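Local coordinates for EscD/YscD/HrpQ family type III secretion system inner membrane ring protein (Pseudomonas aeruginosa, PDB 6UID) that forms part of the inner-membrane ring of the type III secretion system and, through its cytoplasmic domain, probably meets the sorting platform, at residues R8-L13 and R94-D99; L28-L33 and E42-V47; A46-L51 and E62-C67; P69-Q74 and A86-G91. One frame throughout, in Å; residues are numbered along the deposited sequence.

All four contacts lie within a beta domain consistent with the FHA-like fold of its family. Interaction 1 pairs the first strand of the chain, 5-9, with the last, 93-98. Interactions 2, 3 and 4 follow in that order between them: 2 and 3 overlap at Ala46-Val47, with centres about 8 Å apart at the end of the four-stranded mixed sheet, and 3 closes before 4 opens. Interaction 4 shares the six-stranded antiparallel sheet with interaction 1, strands 88-90 and 93-98 being neighbours; their centres are about 11 Å apart. Trp95 packs on Leu49 and Leu51, and His48 NE2 bonds Cys90 O, so apolar packing and a polar link both tie the sheets together.

Interaction 1. Residues R8-L13 and R94-D99; sequences RFYSGL and RWTFCD. Unlike the reference sequence in segment 94-99: Thr96 (reference Ala).
Arg8 and Phe9 pair with Thr96 and Trp95 as antiparallel strands, joining strand 5-9 to strand 93-98 within the six-stranded sheet. The register is fixed by reciprocal backbone bonds at the hydrogen-bonded pair: Arg8 N to Thr96 O is 3.0 Å and Thr96 N to Arg8 O is 3.1 Å. Tyr10 N continues the ladder to Arg94 O at 2.9 Å, although this donor stands above the carbonyl plane. One residue further on, a side chain replaces the backbone acceptor: chi1 of 56° sets the Ser11 hydroxyl between its own N and carbonyl carbon, where Arg94 N can reach it. The bond from Arg94 N to Ser11 OG is 3.0 Å long and nearly straight, 167° at the hydrogen.

The two faces differ. On that of Phe9 and Trp95, ring atom Phe9 CD1 lies 3.9 Å from Trp95 CB, while the indole leads off to pack on Leu49 and Leu51 of the other sheet. On that of Arg8 and Thr96, the methyl Thr96 CG2 meets the edge of the Tyr10 ring, 3.6 Å from Tyr10 CE1. Thr96 OG1 is turned to Ala86 O, and Tyr10 OH bonds Pro105 O, so both hydroxyls are satisfied outside the contact. Pairing of the first strand with the last, across 80 intervening residues, closes the domain as in the beta sandwich of FHA-like folds.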
# COMPACT_ATOMS: atom_id res chain seq x y z
N ARG A 8 5.24 1.86 -6.38
CA ARG A 8 5.58 3.26 -6.20
C ARG A 8 4.97 3.76 -4.91
O ARG A 8 3.80 3.47 -4.61
CB ARG A 8 5.11 4.13 -7.37
CG ARG A 8 5.47 5.60 -7.17
CD ARG A 8 5.47 6.39 -8.45
NE ARG A 8 5.53 7.81 -8.14
CZ ARG A 8 5.60 8.77 -9.05
NH1 ARG A 8 5.64 8.48 -10.34
NH2 ARG A 8 5.63 10.04 -8.65
N PHE A 9 5.74 4.53 -4.15
CA PHE A 9 5.28 5.13 -2.90
C PHE A 9 4.94 6.60 -3.07
O PHE A 9 5.61 7.33 -3.80
CB PHE A 9 6.34 4.94 -1.81
CG PHE A 9 6.58 3.52 -1.49
CD1 PHE A 9 5.60 2.75 -0.90
CD2 PHE A 9 7.77 2.91 -1.82
CE1 PHE A 9 5.80 1.41 -0.62
CE2 PHE A 9 7.98 1.57 -1.54
CZ PHE A 9 7.00 0.83 -0.93
N TYR A 10 3.85 7.02 -2.41
CA TYR A 10 3.31 8.37 -2.49
C TYR A 10 3.13 8.96 -1.09
O TYR A 10 2.14 9.67 -0.82
CB TYR A 10 1.96 8.38 -3.20
CG TYR A 10 1.96 7.93 -4.63
CD1 TYR A 10 1.90 6.59 -4.96
CD2 TYR A 10 1.97 8.84 -5.66
CE1 TYR A 10 1.86 6.19 -6.28
CE2 TYR A 10 1.93 8.45 -6.99
CZ TYR A 10 1.86 7.14 -7.29
OH TYR A 10 1.83 6.74 -8.62
N SER A 11 4.02 8.62 -0.17
CA SER A 11 3.91 9.12 1.18
C SER A 11 5.25 9.09 1.89
O SER A 11 6.14 8.29 1.57
CB SER A 11 2.90 8.28 1.98
OG SER A 11 3.24 6.92 1.96
N GLY A 12 5.37 9.96 2.89
CA GLY A 12 6.49 9.92 3.81
C GLY A 12 7.80 10.26 3.13
O GLY A 12 7.85 10.92 2.09
N LEU A 13 8.89 9.76 3.71
CA LEU A 13 10.22 9.95 3.14
C LEU A 13 10.48 9.03 1.96
O LEU A 13 11.53 9.14 1.31
CB LEU A 13 11.31 9.80 4.21
CG LEU A 13 11.22 10.85 5.32
CD1 LEU A 13 12.25 10.55 6.38
CD2 LEU A 13 11.43 12.25 4.77
N ARG A 94 0.77 5.36 1.48
CA ARG A 94 0.03 5.42 0.23
C ARG A 94 0.92 4.85 -0.87
O ARG A 94 2.10 5.23 -0.99
CB ARG A 94 -0.38 6.85 -0.12
CG ARG A 94 -1.18 7.54 0.97
CD ARG A 94 -2.42 8.29 0.45
NE ARG A 94 -2.11 9.51 -0.29
CZ ARG A 94 -3.03 10.38 -0.72
NH1 ARG A 94 -2.63 11.46 -1.37
NH2 ARG A 94 -4.35 10.18 -0.50
N TRP A 95 0.38 3.93 -1.66
CA TRP A 95 1.19 3.25 -2.66
C TRP A 95 0.31 2.74 -3.79
O TRP A 95 -0.92 2.69 -3.68
CB TRP A 95 1.94 2.07 -2.03
CG TRP A 95 1.09 0.96 -1.46
CD1 TRP A 95 0.42 0.97 -0.27
CD2 TRP A 95 0.86 -0.32 -2.04
NE1 TRP A 95 -0.21 -0.23 -0.08
CE2 TRP A 95 0.05 -1.05 -1.15
CE3 TRP A 95 1.26 -0.93 -3.23
CZ2 TRP A 95 -0.37 -2.35 -1.41
CZ3 TRP A 95 0.86 -2.23 -3.49
CH2 TRP A 95 0.02 -2.93 -2.60
N THR A 96 0.94 2.38 -4.90
CA THR A 96 0.28 1.64 -5.95
C THR A 96 1.28 0.70 -6.59
O THR A 96 2.49 0.79 -6.35
CB THR A 96 -0.33 2.57 -6.99
OG1 THR A 96 -1.30 1.82 -7.75
CG2 THR A 96 0.75 3.14 -7.88
N PHE A 97 0.80 -0.19 -7.43
CA PHE A 97 1.67 -1.11 -8.14
C PHE A 97 1.19 -1.28 -9.56
O PHE A 97 0.01 -1.03 -9.86
CB PHE A 97 1.79 -2.47 -7.41
CG PHE A 97 0.59 -3.37 -7.59
CD1 PHE A 97 -0.52 -3.18 -6.80
CD2 PHE A 97 0.59 -4.36 -8.55
CE1 PHE A 97 -1.65 -4.02 -6.98
CE2 PHE A 97 -0.52 -5.17 -8.74
CZ PHE A 97 -1.62 -4.99 -7.94
N CYS A 98 2.06 -1.74 -10.43
CA CYS A 98 1.67 -2.10 -11.79
C CYS A 98 2.70 -2.98 -12.46
O CYS A 98 3.77 -3.26 -11.91
CB CYS A 98 1.37 -0.86 -12.64
SG CYS A 98 2.79 0.15 -13.04
N ASP A 99 2.35 -3.44 -13.65
CA ASP A 99 3.24 -4.28 -14.43
C ASP A 99 4.44 -3.48 -14.92
O ASP A 99 4.34 -2.26 -15.12
CB ASP A 99 2.46 -4.85 -15.62
CG ASP A 99 3.35 -5.48 -16.67
OD1 ASP A 99 3.62 -6.70 -16.57
OD2 ASP A 99 3.78 -4.76 -17.59

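Interaction 2. Residues L28-L33 and E42-V47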
# COMPACT_ATOMS: atom_id res chain seq x y z
N LEU A 28 6.65 -4.66 4.36
CA LEU A 28 6.95 -3.24 4.35
C LEU A 28 6.84 -2.73 5.78
O LEU A 28 5.87 -3.06 6.48
CB LEU A 28 5.95 -2.50 3.48
CG LEU A 28 5.83 -2.91 2.01
CD1 LEU A 28 4.89 -4.09 1.83
CD2 LEU A 28 5.36 -1.73 1.18
N GLY A 29 7.81 -1.93 6.21
CA GLY A 29 7.77 -1.46 7.59
C GLY A 29 8.99 -0.64 7.93
O GLY A 29 9.89 -0.44 7.11
N SER A 30 9.05 -0.22 9.19
CA SER A 30 10.12 0.65 9.64
C SER A 30 11.31 -0.07 10.24
O SER A 30 12.33 0.58 10.51
CB SER A 30 9.58 1.64 10.68
OG SER A 30 9.04 0.94 11.78
N ASP A 31 11.22 -1.38 10.49
CA ASP A 31 12.30 -2.15 11.10
C ASP A 31 13.10 -2.86 10.02
O ASP A 31 12.59 -3.81 9.41
CB ASP A 31 11.71 -3.17 12.07
CG ASP A 31 12.78 -3.99 12.78
OD1 ASP A 31 13.99 -3.83 12.48
OD2 ASP A 31 12.39 -4.81 13.65
N PRO A 32 14.36 -2.47 9.77
CA PRO A 32 15.13 -3.11 8.71
C PRO A 32 15.44 -4.59 8.95
O PRO A 32 15.76 -5.29 7.98
CB PRO A 32 16.40 -2.26 8.61
CG PRO A 32 16.50 -1.56 9.90
CD PRO A 32 15.11 -1.39 10.44
N LEU A 33 15.34 -5.09 10.19
CA LEU A 33 15.51 -6.53 10.40
C LEU A 33 14.34 -7.33 9.84
O LEU A 33 14.52 -8.50 9.47
CB LEU A 33 15.68 -6.84 11.88
CG LEU A 33 17.11 -6.75 12.43
CD1 LEU A 33 17.74 -5.44 12.08
CD2 LEU A 33 17.07 -6.92 13.94
N GLU A 42 6.02 8.87 9.98
CA GLU A 42 5.40 8.80 11.29
C GLU A 42 4.26 7.80 11.26
O GLU A 42 3.44 7.82 10.35
CB GLU A 42 4.85 10.18 11.65
CG GLU A 42 4.30 10.28 13.07
CD GLU A 42 5.39 10.13 14.12
OE1 GLU A 42 6.55 10.50 13.84
OE2 GLU A 42 5.08 9.64 15.23
N GLY A 43 4.22 6.92 12.26
CA GLY A 43 3.13 5.97 12.37
C GLY A 43 3.33 4.66 11.63
O GLY A 43 2.40 3.85 11.59
N ILE A 44 4.48 4.45 11.01
CA ILE A 44 4.75 3.19 10.33
C ILE A 44 5.25 2.15 11.34
O ILE A 44 6.29 2.34 11.98
CB ILE A 44 5.79 3.38 9.22
CG1 ILE A 44 5.29 4.32 8.13
CG2 ILE A 44 6.21 2.02 8.65
CD1 ILE A 44 4.13 3.75 7.29
N ALA A 45 4.56 1.02 11.41
CA ALA A 45 4.93 -0.05 12.33
C ALA A 45 6.18 -0.79 11.85
O ALA A 45 6.55 -0.74 10.68
CB ALA A 45 3.76 -1.03 12.48
N ALA A 46 6.79 -1.52 12.78
CA ALA A 46 7.98 -2.32 12.46
C ALA A 46 7.73 -3.21 11.25
O ALA A 46 8.54 -3.24 10.30
CB ALA A 46 8.38 -3.16 13.67
N VAL A 47 6.60 -3.92 11.25
CA VAL A 47 6.03 -4.54 10.05
C VAL A 47 4.65 -3.94 9.87
O VAL A 47 3.73 -4.21 10.66
CB VAL A 47 5.98 -6.08 10.14
CG1 VAL A 47 5.38 -6.66 8.87
CG2 VAL A 47 7.38 -6.63 10.35
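Gly29 and Ser30 press against the backbone of Ala45 and Ala46 where strand 24-29 runs out into a turn. This is the tight part. Gly29 CA comes within 3.3 Å of Ala46 O in a CA-H...O contact and lies 4.3 Å from Val47 CA, its bare CA letting the two backbones meet directly. Ile44 CG2 lies over the Gly29-Ser30 peptide, 3.7 Å from Ser30 N. Two amides then secure the crossing: the shorter bond runs from Ser30 N to Ala45 O at 3.0 Å, whereas that from Asp31 N to Ala46 O is long at 3.3 Å, though well oriented, in the carbonyl plane and on a lone pair.

The looser, partly exposed side is carried by Ser30, Asp31 and Ala46. Ser30 OG stands 3.1 Å from Ile44 O, and the methyl of Ala46 meets Asp31 CB at 3.7 Å. Chi1 of -179° turns the Asp31 carboxylate away from that methyl; OD1 accepts from Leu33 N in an Asx turn, and OD2 from Gln34 NE2. The contact thus joins the end of strand 24-29 to the loop between strands 37-38 and 49-54, just where Leu28 pairs with His48 and Leu49.

Interaction 3. Residues A46-L51 and E62-C67; sequences AVHLVL and EWAEGC
Chi1 of -164° swings the His48 ring to the side opposite its own amide nitrogen, carrying the imidazole to Ala64 and Cys67; in Leu49, chi1 (-179°) and chi2 (63°) together put CD1 3.6 Å from Glu62 O, with Trp63 CB a little farther off. These residues belong to the beta hairpin of strands 49-54 and 57-63, at its open end. Leu49 and Trp63 form a non-hydrogen-bonded antiparallel pair, with CA atoms 4.3 Å apart, and their side chains slant past one another. The adjoining pair is hydrogen-bonded: Val50 N donates to Glu62 O at 2.9 Å, while the return bond from Glu62 N to Val50 O is weak at 3.3 Å. On that face Val50 and Glu62 run side by side, and their CB atoms are 4.0 Å apart.

Past the strands, Ala64 N holds His48 O at 2.9 Å, with the N-H above the carbonyl plane. His48 and Leu49 together face Leu28 of strand 24-29 in a classic beta bulge, and a type II turn from Ala64 to Cys67 folds the chain back toward the imidazole. Both ring nitrogens have partners outside the two segments: NE2 bonds Cys90 O and ND1 bonds Ala45 N, a pair of links that should fix the ring's rotation. Held in this way, the imidazole receives the sulfur obliquely, with Cys67 SG 3.7 Å from His48 CE1.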
# COMPACT_ATOMS: atom_id res chain seq x y z
N ALA A 46 6.79 -1.52 12.78
CA ALA A 46 7.98 -2.32 12.46
C ALA A 46 7.73 -3.21 11.25
O ALA A 46 8.54 -3.24 10.30
CB ALA A 46 8.38 -3.16 13.67
N VAL A 47 6.60 -3.92 11.25
CA VAL A 47 6.03 -4.54 10.05
C VAL A 47 4.65 -3.94 9.87
O VAL A 47 3.73 -4.21 10.66
CB VAL A 47 5.98 -6.08 10.14
CG1 VAL A 47 5.38 -6.66 8.87
CG2 VAL A 47 7.38 -6.63 10.35
N HIS A 48 4.52 -3.11 8.85
CA HIS A 48 3.31 -2.34 8.62
C HIS A 48 2.33 -3.03 7.69
O HIS A 48 1.11 -2.92 7.87
CB HIS A 48 3.72 -0.99 8.03
CG HIS A 48 2.64 0.04 8.10
ND1 HIS A 48 2.36 0.74 9.25
CD2 HIS A 48 1.78 0.49 7.16
CE1 HIS A 48 1.35 1.55 9.03
NE2 HIS A 48 0.98 1.43 7.77
N LEU A 49 2.84 -3.72 6.66
CA LEU A 49 2.03 -4.33 5.62
C LEU A 49 2.81 -5.51 5.06
O LEU A 49 4.03 -5.43 4.90
CB LEU A 49 1.77 -3.29 4.53
CG LEU A 49 0.91 -3.71 3.33
CD1 LEU A 49 -0.47 -4.07 3.80
CD2 LEU A 49 0.87 -2.58 2.31
N VAL A 50 2.13 -6.63 4.81
CA VAL A 50 2.74 -7.81 4.23
C VAL A 50 1.91 -8.21 3.02
O VAL A 50 0.69 -8.37 3.13
CB VAL A 50 2.82 -8.98 5.22
CG1 VAL A 50 3.58 -10.13 4.60
CG2 VAL A 50 3.49 -8.56 6.48
N LEU A 51 2.59 -8.37 1.89
CA LEU A 51 2.01 -8.80 0.64
C LEU A 51 2.64 -10.11 0.18
O LEU A 51 3.77 -10.45 0.55
CB LEU A 51 2.32 -7.77 -0.46
CG LEU A 51 1.96 -6.33 -0.12
CD1 LEU A 51 2.51 -5.41 -1.21
CD2 LEU A 51 0.46 -6.17 0.04
N GLU A 62 -1.31 -9.27 5.63
CA GLU A 62 -1.29 -8.84 7.03
C GLU A 62 -0.98 -7.35 7.08
O GLU A 62 -0.42 -6.78 6.13
CB GLU A 62 -0.19 -9.54 7.85
CG GLU A 62 -0.16 -11.05 7.75
CD GLU A 62 1.07 -11.65 8.42
OE1 GLU A 62 1.71 -10.96 9.24
OE2 GLU A 62 1.41 -12.81 8.10
N TRP A 63 -1.33 -6.73 8.20
CA TRP A 63 -1.05 -5.31 8.39
C TRP A 63 -1.04 -4.95 9.87
O TRP A 63 -1.53 -5.70 10.72
CB TRP A 63 -2.05 -4.44 7.65
CG TRP A 63 -3.47 -4.67 8.07
CD1 TRP A 63 -4.14 -4.03 9.06
CD2 TRP A 63 -4.37 -5.63 7.51
NE1 TRP A 63 -5.42 -4.52 9.16
CE2 TRP A 63 -5.59 -5.50 8.21
CE3 TRP A 63 -4.27 -6.57 6.49
CZ2 TRP A 63 -6.71 -6.28 7.90
CZ3 TRP A 63 -5.38 -7.33 6.19
CH2 TRP A 63 -6.57 -7.19 6.90
N ALA A 64 -0.50 -3.76 10.14
CA ALA A 64 -0.29 -3.29 11.50
C ALA A 64 -1.60 -3.04 12.25
O ALA A 64 -2.56 -2.52 11.69
CB ALA A 64 0.48 -1.98 11.47
N GLU A 65 -1.58 -3.37 13.54
CA GLU A 65 -2.68 -3.03 14.42
C GLU A 65 -2.91 -1.52 14.40
O GLU A 65 -1.98 -0.72 14.39
CB GLU A 65 -2.36 -3.49 15.85
CG GLU A 65 -3.55 -3.49 16.80
N GLY A 66 -4.18 -1.14 14.34
CA GLY A 66 -4.54 0.26 14.32
C GLY A 66 -4.71 0.84 12.95
O GLY A 66 -5.17 1.98 12.82
N CYS A 67 -4.34 0.11 11.91
CA CYS A 67 -4.56 0.55 10.55
C CYS A 67 -5.54 -0.38 9.86
O CYS A 67 -5.81 -1.50 10.31
CB CYS A 67 -3.26 0.57 9.75
SG CYS A 67 -2.07 1.82 10.35

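Interaction 4. Residues P69-Q74 and A86-G91; sequences PRQDGQ and AGQTCG
Backbone hydrogen bonds between Arg70 and Thr89 set this antiparallel pairing of strands 69-71 and 88-90, whose axes approach to 4.7 Å at 163°. Arg70 N to Thr89 O and Thr89 N to Arg70 O are both 2.9 Å. Asp72 N extends the ladder to Gly87 O at 2.8 Å, just as a type I' turn from Gln71 to Gln74 begins.

Side chains supply a second set of bonds. Gln71 and Gln88 lie alongside each other on one face, their amide planes 62° apart, and Gln88 NE2 donates in its own plane to a lone pair of Gln71 OE1 at 3.0 Å. That oxygen also accepts from Gln83 N. Asp72 OD1, met from above the carboxylate plane, takes Gly87 N at 2.9 Å, so Asp72 and Gly87 grip each other twice. Within segment 69-74, the extended Arg70 chain brings NH1 to Gly73 O, which lies at the guanidinium edge, in its plane.

Two waters add bridges. One donates to Arg70 O and to Gln88 OE1; the other accepts from Gly73 N and donates to Gly87 O, linking the turn to the residue just before strand 88-90.

Apolar contact is slight: Ala86 CB is 3.7 Å from Gln71 CG, and Pro69 CB meets Cys90 SG loosely at 4.4 Å. The chemistry is therefore mainly directional: side-chain and water bonds continue the backbone ladder past the strands, tying the turn to segment 86-91 at several points.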
# COMPACT_ATOMS: atom_id res chain seq x y z
N PRO A 69 -6.19 -1.54 5.76
CA PRO A 69 -5.81 -1.38 4.35
C PRO A 69 -7.05 -1.06 3.52
O PRO A 69 -8.11 -1.66 3.71
CB PRO A 69 -5.23 -2.74 3.98
CG PRO A 69 -5.97 -3.70 4.87
CD PRO A 69 -6.15 -2.95 6.19
N ARG A 70 -6.89 -0.09 2.63
CA ARG A 70 -7.99 0.34 1.76
C ARG A 70 -7.48 0.42 0.33
O ARG A 70 -6.30 0.69 0.08
CB ARG A 70 -8.55 1.67 2.21
CG ARG A 70 -9.18 1.58 3.59
CD ARG A 70 -9.67 2.91 4.11
NE ARG A 70 -10.21 2.77 5.46
CZ ARG A 70 -11.46 2.45 5.75
NH1 ARG A 70 -12.36 2.25 4.78
NH2 ARG A 70 -11.81 2.31 7.02
N GLN A 71 -8.39 0.17 -0.60
CA GLN A 71 -8.12 0.27 -2.03
C GLN A 71 -9.17 1.22 -2.57
O GLN A 71 -10.37 0.94 -2.51
CB GLN A 71 -8.19 -1.10 -2.68
CG GLN A 71 -8.01 -1.03 -4.18
CD GLN A 71 -7.98 -2.40 -4.80
OE1 GLN A 71 -6.93 -2.96 -5.04
NE2 GLN A 71 -9.16 -2.96 -5.04
N ASP A 72 -8.74 2.39 -3.03
CA ASP A 72 -9.67 3.46 -3.42
C ASP A 72 -10.72 3.71 -2.34
O ASP A 72 -11.91 3.92 -2.61
CB ASP A 72 -10.29 3.16 -4.79
CG ASP A 72 -9.28 3.17 -5.92
OD1 ASP A 72 -8.28 3.93 -5.83
OD2 ASP A 72 -9.47 2.39 -6.88
N GLY A 73 -10.26 3.70 -1.09
CA GLY A 73 -11.07 3.98 0.07
C GLY A 73 -11.84 2.81 0.64
O GLY A 73 -12.37 2.92 1.76
N GLN A 74 -11.93 1.68 -0.08
CA GLN A 74 -12.70 0.54 0.37
C GLN A 74 -11.82 -0.39 1.19
O GLN A 74 -10.77 -0.83 0.71
CB GLN A 74 -13.23 -0.22 -0.85
CG GLN A 74 -14.16 0.61 -1.71
CD GLN A 74 -15.43 1.01 -0.98
OE1 GLN A 74 -15.79 2.18 -0.93
NE2 GLN A 74 -16.12 0.02 -0.41
N ALA A 86 -4.72 0.98 -8.77
CA ALA A 86 -5.66 1.53 -7.80
C ALA A 86 -4.89 2.14 -6.64
O ALA A 86 -3.74 1.77 -6.35
CB ALA A 86 -6.59 0.43 -7.31
N GLY A 87 -5.49 3.12 -5.97
CA GLY A 87 -4.83 3.75 -4.83
C GLY A 87 -4.90 2.93 -3.57
O GLY A 87 -5.98 2.71 -3.02
N GLN A 88 -3.76 2.45 -3.09
CA GLN A 88 -3.69 1.62 -1.90
C GLN A 88 -3.25 2.48 -0.72
O GLN A 88 -2.30 3.27 -0.83
CB GLN A 88 -2.67 0.48 -2.10
CG GLN A 88 -2.79 -0.29 -3.39
CD GLN A 88 -4.08 -1.09 -3.54
OE1 GLN A 88 -4.78 -1.38 -2.56
NE2 GLN A 88 -4.38 -1.49 -4.76
N THR A 89 -3.90 2.31 0.43
CA THR A 89 -3.49 3.00 1.65
C THR A 89 -3.50 2.02 2.80
O THR A 89 -4.21 1.02 2.80
CB THR A 89 -4.36 4.21 2.01
OG1 THR A 89 -5.71 3.78 2.23
CG2 THR A 89 -4.33 5.23 0.91
N CYS A 90 -2.65 2.31 3.80
CA CYS A 90 -2.64 1.56 5.05
C CYS A 90 -2.15 2.58 6.09
O CYS A 90 -0.94 2.80 6.23
CB CYS A 90 -1.75 0.34 4.95
SG CYS A 90 -1.99 -0.81 6.31
N GLY A 91 -3.09 3.32 6.67
CA GLY A 91 -2.72 4.43 7.53
C GLY A 91 -1.89 5.45 6.77
O GLY A 91 -2.28 5.91 5.69
O HOH W 1 -4.75 -1.84 0.14
O HOH W 2 -7.31 3.72 -0.45